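PDB 2OGJ: dihydroorotase from Agrobacterium tumefaciens, which hydrolyses acetyl esters, deacetylating acetyl-(R)-mandelate in vitro, and carries a two-zinc site in a TIM-barrel amidohydrolase fold. Local coordinates for residues I38-D43 against Q345-T350; C94-G99 against R378-G383; V100-D105 against I333-E338. All blocks are in the same frame, centred on the assembly; numbering follows the deposited sequence.

Along the chain the first three segments come as 38-43, 94-99 and 100-105, then 333-338, 345-350 and 378-383. Contacts 1 and 2 therefore interlock, and contact 3 is nested inside both. Their centres are close: about 13 Å separates contact 2 from each of the others, and about 16 Å lies between contacts 1 and 3. All three reach the mixed sheet that holds strands 100-106, 348-362 and 368-382. Contact 1 joins it to the sheet of strand 36-40, contact 2 to the loop before strand 100-106, and contact 3 to the end of helix 327-332. Chain regions far apart in sequence thus meet on barrel strand 100-106 and on two strands sharing its sheet.

Contact 1 (I38-D43 against Q345-T350); sequences ILIGGD and QRADFT
Side chains from two different beta sheets meet here: Ile38 and Ile40, from strand 36-40 of a four-stranded sheet, touch Ala347, in the chain leading into strand 348-362, and Phe349 within that strand, which belongs to the larger mixed sheet. The contact is wholly apolar. The nearest CA atoms, those of Ile40 and Ala347, are 6.7 Å apart, so side chains do all the touching. Ile40 covers Ala347 with two branches, CD1 lying 3.3 Å and CG2 3.7 Å from Ala347 CB. The same CD1 methyl also serves the ring, since Ile40 CD1 is 3.8 Å from Phe349 CE1, at the ring edge and near its plane. The two side chains slide past each other in opposite directions.

Association of N-terminal strands with strands from the C-terminal end of the chain is familiar from amidohydrolases, where it builds a small beta domain beside the barrel, and this interface is consistent with that plan. Ile38 arrives from the direction opposite to Phe349 and lays its long arm over one ring face, with Ile38 CD1 4.2 Å from Phe349 CZ. That arm is fully extended (chi2 177°), which is how CD1 gets over the ring. The shorter branch helps too: Ile38 CG2 comes to 4.2 Å from Phe349 CE1.

Ile46, Ile69 and Leu341 touch both Ile38 and Phe349, adding to the apolar surroundings, while Leu19 touches Ile40. Between Ala347 and Phe349, Asp348 turns away from the isoleucines, and its OD1 makes a salt bridge with Arg128. Farther on, Thr350 OG1 hydrogen-bonds to Gly99 O, which ties strand 348-362 to the loop before strand 100-106.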
# COMPACT_ATOMS: atom_id res chain seq x y z
N ILE A 38 -27.15 47.36 -30.56
CA ILE A 38 -27.19 47.39 -29.10
C ILE A 38 -26.27 48.50 -28.60
O ILE A 38 -25.15 48.67 -29.08
CB ILE A 38 -26.72 46.04 -28.49
CG1 ILE A 38 -27.50 44.89 -29.14
CG2 ILE A 38 -26.97 46.02 -26.99
CD1 ILE A 38 -27.08 43.50 -28.67
N LEU A 39 -26.78 49.28 -27.65
CA LEU A 39 -26.01 50.37 -27.06
C LEU A 39 -25.60 50.05 -25.62
O LEU A 39 -26.45 49.82 -24.75
CB LEU A 39 -26.84 51.66 -27.07
CG LEU A 39 -26.12 52.89 -26.51
CD1 LEU A 39 -25.04 53.28 -27.48
CD2 LEU A 39 -27.08 54.04 -26.32
N ILE A 40 -24.29 50.02 -25.37
CA ILE A 40 -23.78 49.74 -24.04
C ILE A 40 -23.36 51.04 -23.36
O ILE A 40 -22.61 51.84 -23.94
CB ILE A 40 -22.55 48.82 -24.07
CG1 ILE A 40 -22.76 47.66 -25.04
CG2 ILE A 40 -22.28 48.31 -22.66
CD1 ILE A 40 -23.88 46.74 -24.68
N GLY A 41 -23.84 51.26 -22.14
CA GLY A 41 -23.49 52.46 -21.40
C GLY A 41 -22.10 52.35 -20.78
O GLY A 41 -21.59 51.25 -20.59
N GLY A 42 -21.49 53.50 -20.48
CA GLY A 42 -20.17 53.52 -19.87
C GLY A 42 -20.08 52.67 -18.61
O GLY A 42 -18.98 52.33 -18.15
N ASP A 43 -21.24 52.35 -18.04
CA ASP A 43 -21.33 51.51 -16.85
C ASP A 43 -21.46 50.04 -17.26
O ASP A 43 -21.75 49.16 -16.45
CB ASP A 43 -22.53 51.93 -15.98
CG ASP A 43 -23.86 51.85 -16.73
OD1 ASP A 43 -24.92 51.91 -16.06
OD2 ASP A 43 -23.85 51.74 -17.98
N GLN A 345 -29.45 45.56 -18.08
CA GLN A 345 -28.69 44.33 -17.90
C GLN A 345 -27.23 44.52 -18.28
O GLN A 345 -26.96 45.17 -19.29
CB GLN A 345 -29.31 43.19 -18.71
CG GLN A 345 -30.43 42.46 -17.98
CD GLN A 345 -29.92 41.29 -17.16
OE1 GLN A 345 -30.54 40.23 -17.12
NE2 GLN A 345 -28.82 41.27 -16.42
N ARG A 346 -26.31 44.00 -17.49
CA ARG A 346 -24.89 44.17 -17.81
C ARG A 346 -24.58 43.47 -19.12
O ARG A 346 -24.90 42.30 -19.29
CB ARG A 346 -24.02 43.58 -16.72
CG ARG A 346 -22.57 43.99 -16.87
CD ARG A 346 -21.63 43.09 -16.09
NE ARG A 346 -20.27 43.63 -16.14
CZ ARG A 346 -19.17 42.88 -16.08
NH1 ARG A 346 -19.27 41.56 -15.99
NH2 ARG A 346 -17.97 43.46 -16.12
N ALA A 347 -23.96 44.19 -20.05
CA ALA A 347 -23.63 43.62 -21.35
C ALA A 347 -22.64 42.48 -21.18
O ALA A 347 -21.60 42.64 -20.53
CB ALA A 347 -23.05 44.68 -22.26
N ASP A 348 -22.96 41.33 -21.74
CA ASP A 348 -22.10 40.17 -21.64
C ASP A 348 -22.36 39.30 -22.87
O ASP A 348 -23.01 38.25 -22.79
CB ASP A 348 -22.42 39.41 -20.34
CG ASP A 348 -21.42 38.31 -20.04
OD1 ASP A 348 -21.47 37.70 -18.95
OD2 ASP A 348 -20.58 38.05 -20.92
N PHE A 349 -21.83 39.74 -24.01
CA PHE A 349 -22.05 39.02 -25.27
C PHE A 349 -20.81 38.37 -25.89
O PHE A 349 -19.72 38.40 -25.35
CB PHE A 349 -22.64 39.98 -26.31
CG PHE A 349 -23.73 40.86 -25.79
CD1 PHE A 349 -23.58 42.23 -25.81
CD2 PHE A 349 -24.91 40.32 -25.28
CE1 PHE A 349 -24.56 43.07 -25.33
CE2 PHE A 349 -25.91 41.15 -24.79
CZ PHE A 349 -25.75 42.52 -24.81
N THR A 350 -21.03 37.76 -27.04
CA THR A 350 -19.98 37.12 -27.81
C THR A 350 -20.47 37.19 -29.24
O THR A 350 -21.47 36.56 -29.62
CB THR A 350 -19.70 35.64 -27.37
OG1 THR A 350 -18.87 34.99 -28.35
CG2 THR A 350 -21.00 34.87 -27.21

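Contact 2 (C94-G99 against R378-G383); sequences CGAERG and RYAVIG
This is small-residue packing, with Ala96 and Gly99 of the loop before barrel strand 100-106 set against Ala380 and Ile382 near the end of strand 368-382. The backbones come close, 4.9 Å between the CA atoms of Gly99 and Ala380. Ala380 CB makes most of the contacts: it sits 3.3 Å from Ala96 O and 4.0 Å from Gly99 CA, with Ala96 CB alongside at 4.2 Å from Ala380 CB. Two residues on, Ile382 brings an outstretched arm (chi2 169°) from the same face of the strand, and its CD1 reaches to 4.4 Å from Ala96 CB.

Ala96 O is already in use, accepting from Gly99 N at 2.8 Å and so closing the 3-10 turn 96-98. Gly99 follows it with positive phi (92°), where a side chain would be jammed against the carbonyl before it.

Glu127 OE2 takes the N-H of Ala96, and Glu97 bonds through its backbone to Ser390. Arg378 and Tyr379 form a classic beta bulge opposite Val351. The turn lies against strand 368-382, Gly99 O receives Thr350 OG1 of strand 348-362, and the chain runs straight on into strand 100-106.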
# COMPACT_ATOMS: atom_id res chain seq x y z
N CYS A 94 -7.77 31.02 -23.36
CA CYS A 94 -8.99 30.30 -23.68
C CYS A 94 -10.23 31.11 -23.33
O CYS A 94 -11.34 30.59 -23.35
CB CYS A 94 -9.02 28.99 -22.91
SG CYS A 94 -8.86 29.29 -21.12
N GLY A 95 -10.03 32.38 -22.99
CA GLY A 95 -11.13 33.25 -22.61
C GLY A 95 -11.67 34.23 -23.65
O GLY A 95 -12.01 33.84 -24.77
N ALA A 96 -11.75 35.50 -23.25
CA ALA A 96 -12.27 36.61 -24.07
C ALA A 96 -11.68 36.73 -25.47
O ALA A 96 -12.43 36.87 -26.43
CB ALA A 96 -12.08 37.91 -23.34
N GLU A 97 -10.35 36.71 -25.57
CA GLU A 97 -9.70 36.79 -26.87
C GLU A 97 -10.18 35.67 -27.79
O GLU A 97 -9.91 35.66 -28.97
CB GLU A 97 -8.18 36.73 -26.71
CG GLU A 97 -7.41 37.04 -27.99
CD GLU A 97 -5.91 36.96 -27.80
OE1 GLU A 97 -5.47 36.67 -26.68
OE2 GLU A 97 -5.18 37.20 -28.79
N ARG A 98 -10.94 34.72 -27.21
CA ARG A 98 -11.47 33.57 -27.95
C ARG A 98 -12.99 33.58 -28.06
O ARG A 98 -13.59 32.70 -28.69
CB ARG A 98 -11.04 32.26 -27.27
CG ARG A 98 -9.53 31.96 -27.30
CD ARG A 98 -9.09 31.41 -28.64
NE ARG A 98 -7.64 31.26 -28.73
CZ ARG A 98 -6.79 32.25 -28.97
NH1 ARG A 98 -7.23 33.49 -29.14
NH2 ARG A 98 -5.49 32.01 -29.03
N GLY A 99 -13.62 34.58 -27.45
CA GLY A 99 -15.06 34.68 -27.49
C GLY A 99 -15.74 34.00 -26.33
O GLY A 99 -16.96 33.86 -26.33
N ARG A 378 -15.72 36.94 -33.09
CA ARG A 378 -15.27 38.28 -33.51
C ARG A 378 -15.00 39.18 -32.31
O ARG A 378 -13.91 39.73 -32.17
CB ARG A 378 -16.31 38.88 -34.43
CG ARG A 378 -15.94 38.77 -35.89
CD ARG A 378 -15.79 37.34 -36.32
NE ARG A 378 -16.01 37.22 -37.76
CZ ARG A 378 -15.19 36.63 -38.62
NH1 ARG A 378 -14.06 36.07 -38.21
NH2 ARG A 378 -15.51 36.59 -39.90
N TYR A 379 -15.97 39.30 -31.45
CA TYR A 379 -15.78 40.12 -30.28
C TYR A 379 -16.43 39.55 -29.10
O TYR A 379 -17.54 39.00 -29.18
CB TYR A 379 -16.46 41.48 -30.37
CG TYR A 379 -16.02 42.28 -31.57
CD1 TYR A 379 -16.60 42.10 -32.81
CD2 TYR A 379 -15.02 43.23 -31.42
CE1 TYR A 379 -16.22 42.83 -33.89
CE2 TYR A 379 -14.61 43.98 -32.51
CZ TYR A 379 -15.21 43.77 -33.75
OH TYR A 379 -14.79 44.51 -34.85
N ALA A 380 -15.71 39.71 -28.02
CA ALA A 380 -16.23 39.37 -26.74
C ALA A 380 -16.30 40.66 -26.00
O ALA A 380 -15.28 41.30 -25.73
CB ALA A 380 -15.35 38.38 -25.99
N VAL A 381 -17.52 41.06 -25.64
CA VAL A 381 -17.85 42.30 -24.99
C VAL A 381 -18.33 42.07 -23.59
O VAL A 381 -19.43 41.58 -23.37
CB VAL A 381 -18.98 43.00 -25.77
CG1 VAL A 381 -19.12 44.44 -25.35
CG2 VAL A 381 -18.71 42.92 -27.26
N ILE A 382 -17.52 42.42 -22.64
CA ILE A 382 -17.85 42.29 -21.24
C ILE A 382 -18.06 43.68 -20.65
O ILE A 382 -17.11 44.42 -20.41
CB ILE A 382 -16.69 41.59 -20.49
CG1 ILE A 382 -16.38 40.25 -21.16
CG2 ILE A 382 -17.02 41.40 -19.01
CD1 ILE A 382 -15.10 39.60 -20.67
N GLY A 383 -19.33 44.02 -20.44
CA GLY A 383 -19.64 45.35 -19.95
C GLY A 383 -19.26 46.30 -21.07
O GLY A 383 -19.60 46.07 -22.24

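Contact 3 (V100-D105 against I333-E338); sequences VTTLVD and IRLDME
The strand 100-105 and the irregular peptide 333-338 run past each other in opposite senses without pairing, their nearest CA atoms being 8.6 Å apart for Val104 and Ile333 and 9.5 Å for Thr102 and Leu335. The strand belongs to the TIM barrel, lying between parallel neighbours 68-75 and 128-132. The peptide leaves helix 327-332 through a Schellman motif in which Arg334, with positive phi, is the C-prime residue.

Ile333 has the largest share of the contact. Its CG1 lies between the backbone N and the carbonyl carbon (chi1 51°), and from there the extended arm brings CD1 to two strand residues. Thr102 meets it tip to tip, Thr102 CG2 standing 3.9 Å from Ile333 CD1. Val104 approaches the same methyl at a slant, with Val104 CG2 4.1 Å from Ile333 CD1. Val172 of strand 171-173 touches both Ile333 and Val104.

Leu335 slides along the other branch of Thr102, its CD2 3.8 Å from Thr102 OG1. That hydroxyl is buried, but Arg128 NE hydrogen-bonds to it from the neighbouring strand, and Leu335 packs on the same arginine.

The zinc site is not far off: the side chain of Val104 is about 7 Å from that of the zinc ligand His77 and about 11 Å from a zinc ion.

Beyond the touching residues the peptide makes an Asx turn: Glu338 N donates to Asp336 OD1 at 3.3 Å, coming from above the carboxylate, 59° out of its plane.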
# COMPACT_ATOMS: atom_id res chain seq x y z
N VAL A 100 -14.95 33.58 -25.34
CA VAL A 100 -15.46 32.89 -24.15
C VAL A 100 -15.46 33.82 -22.93
O VAL A 100 -14.41 34.29 -22.49
CB VAL A 100 -14.61 31.63 -23.83
CG1 VAL A 100 -15.24 30.84 -22.70
CG2 VAL A 100 -14.47 30.77 -25.07
N THR A 101 -16.65 34.07 -22.39
CA THR A 101 -16.85 34.98 -21.27
C THR A 101 -16.77 34.38 -19.89
O THR A 101 -16.37 35.03 -18.94
CB THR A 101 -18.21 35.66 -21.37
OG1 THR A 101 -18.23 36.43 -22.58
CG2 THR A 101 -18.46 36.55 -20.16
N THR A 102 -17.20 33.13 -19.77
CA THR A 102 -17.15 32.46 -18.48
C THR A 102 -16.33 31.21 -18.63
O THR A 102 -16.55 30.41 -19.53
CB THR A 102 -18.56 32.10 -17.99
OG1 THR A 102 -19.31 33.31 -17.79
CG2 THR A 102 -18.49 31.30 -16.69
N LEU A 103 -15.35 31.06 -17.74
CA LEU A 103 -14.49 29.90 -17.73
C LEU A 103 -14.71 29.18 -16.41
O LEU A 103 -14.82 29.82 -15.36
CB LEU A 103 -13.03 30.33 -17.86
CG LEU A 103 -12.62 30.91 -19.21
CD1 LEU A 103 -11.26 31.63 -19.05
CD2 LEU A 103 -12.54 29.80 -20.24
N VAL A 104 -14.81 27.85 -16.46
CA VAL A 104 -15.03 27.04 -15.26
C VAL A 104 -13.85 26.07 -15.12
O VAL A 104 -13.72 25.12 -15.90
CB VAL A 104 -16.35 26.22 -15.36
CG1 VAL A 104 -16.72 25.63 -14.01
CG2 VAL A 104 -17.47 27.11 -15.89
N ASP A 105 -12.98 26.32 -14.15
CA ASP A 105 -11.84 25.43 -13.99
C ASP A 105 -12.40 24.12 -13.44
O ASP A 105 -13.21 24.11 -12.50
CB ASP A 105 -10.79 26.00 -13.04
CG ASP A 105 -9.63 25.06 -12.85
OD1 ASP A 105 -9.73 24.16 -11.98
OD2 ASP A 105 -8.62 25.20 -13.59
N ILE A 333 -23.86 25.96 -13.44
CA ILE A 333 -23.15 26.80 -12.49
C ILE A 333 -24.04 27.85 -11.84
O ILE A 333 -23.57 28.72 -11.11
CB ILE A 333 -21.90 27.46 -13.13
CG1 ILE A 333 -22.26 28.14 -14.43
CG2 ILE A 333 -20.84 26.39 -13.38
CD1 ILE A 333 -21.12 28.87 -15.05
N ARG A 334 -25.33 27.75 -12.11
CA ARG A 334 -26.30 28.68 -11.55
C ARG A 334 -26.03 30.10 -11.99
O ARG A 334 -26.13 31.04 -11.20
CB ARG A 334 -26.31 28.57 -10.02
CG ARG A 334 -26.88 27.24 -9.50
CD ARG A 334 -26.54 26.96 -8.04
NE ARG A 334 -26.78 25.56 -7.68
CZ ARG A 334 -26.29 24.97 -6.58
NH1 ARG A 334 -25.53 25.64 -5.72
NH2 ARG A 334 -26.56 23.68 -6.36
N LEU A 335 -25.68 30.26 -13.26
CA LEU A 335 -25.43 31.58 -13.84
C LEU A 335 -26.73 32.02 -14.48
O LEU A 335 -27.23 31.35 -15.39
CB LEU A 335 -24.33 31.51 -14.90
CG LEU A 335 -24.05 32.82 -15.64
CD1 LEU A 335 -23.77 33.93 -14.61
CD2 LEU A 335 -22.88 32.63 -16.61
N ASP A 336 -27.29 33.13 -14.01
CA ASP A 336 -28.55 33.60 -14.58
C ASP A 336 -28.36 34.08 -15.99
O ASP A 336 -27.51 34.93 -16.25
CB ASP A 336 -29.13 34.74 -13.76
CG ASP A 336 -30.26 35.42 -14.48
OD1 ASP A 336 -31.20 34.71 -14.89
OD2 ASP A 336 -30.22 36.66 -14.64
N MSE A 337 -29.16 33.57 -16.92
CA MSE A 337 -29.02 33.96 -18.32
C MSE A 337 -30.36 34.37 -18.96
O MSE A 337 -30.57 34.20 -20.15
CB MSE A 337 -28.36 32.82 -19.10
CG MSE A 337 -27.82 33.22 -20.44
SE MSE A 337 -26.49 32.17 -20.95
CE MSE A 337 -25.18 32.95 -20.15
N GLU A 338 -31.25 34.92 -18.14
CA GLU A 338 -32.55 35.34 -18.63
C GLU A 338 -32.57 36.84 -18.89
O GLU A 338 -31.72 37.57 -18.39
CB GLU A 338 -33.64 34.99 -17.61
CG GLU A 338 -33.83 33.50 -17.38
CD GLU A 338 -34.06 32.72 -18.67
OE1 GLU A 338 -34.26 31.49 -18.59
OE2 GLU A 338 -34.04 33.32 -19.78